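Side-chain contact in Fe-regulated protein B (Neisseria meningitidis, PDB 4AIP), which probably carries iron across the outer membrane of the meningococcus as a TonB-dependent transporter: residues 108-113 with 534-539. Sequence-based numbering, arbitrary orientation.
Sequences TLRGMG and ARNTEI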
loop_
_atom_site.group_PDB
_atom_site.type_symbol
_atom_site.label_atom_id
_atom_site.label_comp_id
_atom_site.label_asym_id
_atom_site.label_seq_id
_atom_site.Cartn_x
_atom_site.Cartn_y
_atom_site.Cartn_z
ATOM N N THR B 108 18.115 18.310 -20.889
ATOM C CA THR B 108 18.446 19.124 -22.057
ATOM C C THR B 108 19.072 18.211 -23.062
ATOM O O THR B 108 19.785 17.279 -22.692
ATOM C CB THR B 108 19.404 20.271 -21.768
ATOM O OG1 THR B 108 20.607 19.707 -21.258
ATOM C CG2 THR B 108 18.805 21.173 -20.757
ATOM N N LEU B 109 18.764 18.493 -24.332
ATOM C CA LEU B 109 19.385 17.852 -25.485
ATOM C C LEU B 109 19.914 19.006 -26.382
ATOM O O LEU B 109 19.174 19.972 -26.739
ATOM C CB LEU B 109 18.373 16.977 -26.215
ATOM C CG LEU B 109 18.923 16.189 -27.416
ATOM C CD1 LEU B 109 20.062 15.273 -27.048
ATOM C CD2 LEU B 109 17.810 15.335 -28.072
ATOM N N ARG B 110 21.212 18.927 -26.703
ATOM C CA ARG B 110 21.992 20.002 -27.390
ATOM C C ARG B 110 21.597 21.272 -26.726
ATOM O O ARG B 110 21.208 22.227 -27.406
ATOM C CB ARG B 110 21.642 20.074 -28.874
ATOM C CG ARG B 110 21.910 18.840 -29.677
ATOM C CD ARG B 110 21.566 19.039 -31.141
ATOM N NE ARG B 110 22.173 17.989 -31.992
ATOM C CZ ARG B 110 21.763 17.701 -33.228
ATOM N NH1 ARG B 110 20.751 18.402 -33.799
ATOM N NH2 ARG B 110 22.358 16.727 -33.893
ATOM N N GLY B 111 21.526 21.270 -25.406
ATOM C CA GLY B 111 21.256 22.531 -24.687
ATOM C C GLY B 111 19.792 22.976 -24.610
ATOM O O GLY B 111 19.456 23.982 -23.920
ATOM N N MET B 112 18.921 22.249 -25.304
ATOM C CA MET B 112 17.518 22.584 -25.357
ATOM C C MET B 112 16.696 21.785 -24.337
ATOM O O MET B 112 16.824 20.524 -24.272
ATOM C CB MET B 112 16.977 22.309 -26.745
ATOM C CG MET B 112 17.446 23.200 -27.922
ATOM S SD MET B 112 17.258 24.977 -27.654
ATOM C CE MET B 112 15.471 25.087 -27.445
ATOM N N GLY B 113 15.865 22.499 -23.550
ATOM C CA GLY B 113 14.982 21.888 -22.530
ATOM C C GLY B 113 13.696 21.145 -22.934
ATOM O O GLY B 113 13.338 21.067 -24.123
ATOM N N ALA B 534 10.879 25.554 -36.802
ATOM C CA ALA B 534 12.289 25.260 -36.761
ATOM C C ALA B 534 12.789 25.014 -38.146
ATOM O O ALA B 534 12.106 24.352 -38.945
ATOM C CB ALA B 534 12.557 23.969 -35.910
ATOM N N ARG B 535 14.017 25.472 -38.404
ATOM C CA ARG B 535 14.699 25.192 -39.633
ATOM C C ARG B 535 16.022 24.642 -39.163
ATOM O O ARG B 535 16.872 25.372 -38.590
ATOM C CB ARG B 535 14.867 26.489 -40.456
ATOM C CG ARG B 535 15.274 26.257 -41.952
ATOM C CD ARG B 535 16.333 27.216 -42.492
ATOM N NE ARG B 535 16.070 28.565 -42.010
ATOM C CZ ARG B 535 17.004 29.483 -41.728
ATOM N NH1 ARG B 535 18.269 29.205 -41.878
ATOM N NH2 ARG B 535 16.657 30.684 -41.276
ATOM N N ASN B 536 16.192 23.351 -39.362
ATOM C CA ASN B 536 17.318 22.674 -38.841
ATOM C C ASN B 536 18.128 22.093 -40.002
ATOM O O ASN B 536 17.638 21.290 -40.805
ATOM C CB ASN B 536 16.884 21.604 -37.832
ATOM C CG ASN B 536 18.019 20.675 -37.449
ATOM O OD1 ASN B 536 18.919 21.039 -36.643
ATOM N ND2 ASN B 536 18.015 19.470 -38.053
ATOM N N THR B 537 19.380 22.523 -40.099
ATOM C CA THR B 537 20.254 22.043 -41.152
ATOM C C THR B 537 21.376 21.352 -40.485
ATOM O O THR B 537 21.907 21.881 -39.492
ATOM C CB THR B 537 20.910 23.225 -41.886
ATOM O OG1 THR B 537 19.882 24.155 -42.293
ATOM C CG2 THR B 537 21.698 22.725 -43.101
ATOM N N GLU B 538 21.781 20.205 -41.015
ATOM C CA GLU B 538 22.930 19.580 -40.414
ATOM C C GLU B 538 23.675 18.618 -41.292
ATOM O O GLU B 538 23.105 18.098 -42.258
ATOM C CB GLU B 538 22.513 18.972 -39.078
ATOM C CG GLU B 538 21.939 17.631 -39.003
ATOM C CD GLU B 538 21.836 17.238 -37.524
ATOM O OE1 GLU B 538 20.906 17.759 -36.812
ATOM O OE2 GLU B 538 22.728 16.430 -37.082
ATOM N N ILE B 539 24.943 18.402 -40.977
ATOM C CA ILE B 539 25.787 17.424 -41.704
ATOM C C ILE B 539 26.363 16.363 -40.759
ATOM O O ILE B 539 26.366 16.571 -39.531
ATOM C CB ILE B 539 26.967 18.129 -42.407
ATOM C CG1 ILE B 539 27.609 19.139 -41.452
ATOM C CG2 ILE B 539 26.413 18.889 -43.667
ATOM C CD1 ILE B 539 29.058 19.340 -41.656
#
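R110 and E538 meet in a buried salt bridge, the guanidinium offering its NH1 and NH2 end to the carboxylate, one nitrogen for each oxygen. NH1 of R110 donates to OE1 of E538 over 3.1 Å, near the guanidinium plane and on the syn side of the oxygen. The companion bond, from NH2 of R110 to the syn lone pair of OE2 of E538, spans 3.2 Å, and a weak third bond joins NH2 to OE1. Because the two planes are turned 36° apart, the fork is skewed rather than flat. The backbones stay distant, the nearest CA pair of the two segments, R110 and N536, being 12.7 Å apart, and the arginine side chain, extended from CG to NE, carries the guanidinium across to E538. Its carbonyl oxygen is held by N586, while F555 adds a cation-pi contact to the side chain. S553 gives OE2 of E538 a weak hydrogen bond, so the buried carboxylate has a further polar partner. R110 occupies a type I' turn, L109 to M112, closed as a tight beta hairpin by paired backbone bonds between those two residues. The bridge thus links the plug to the inner wall of the barrel, as expected of the plug-in-barrel fold of TonB-dependent transporters.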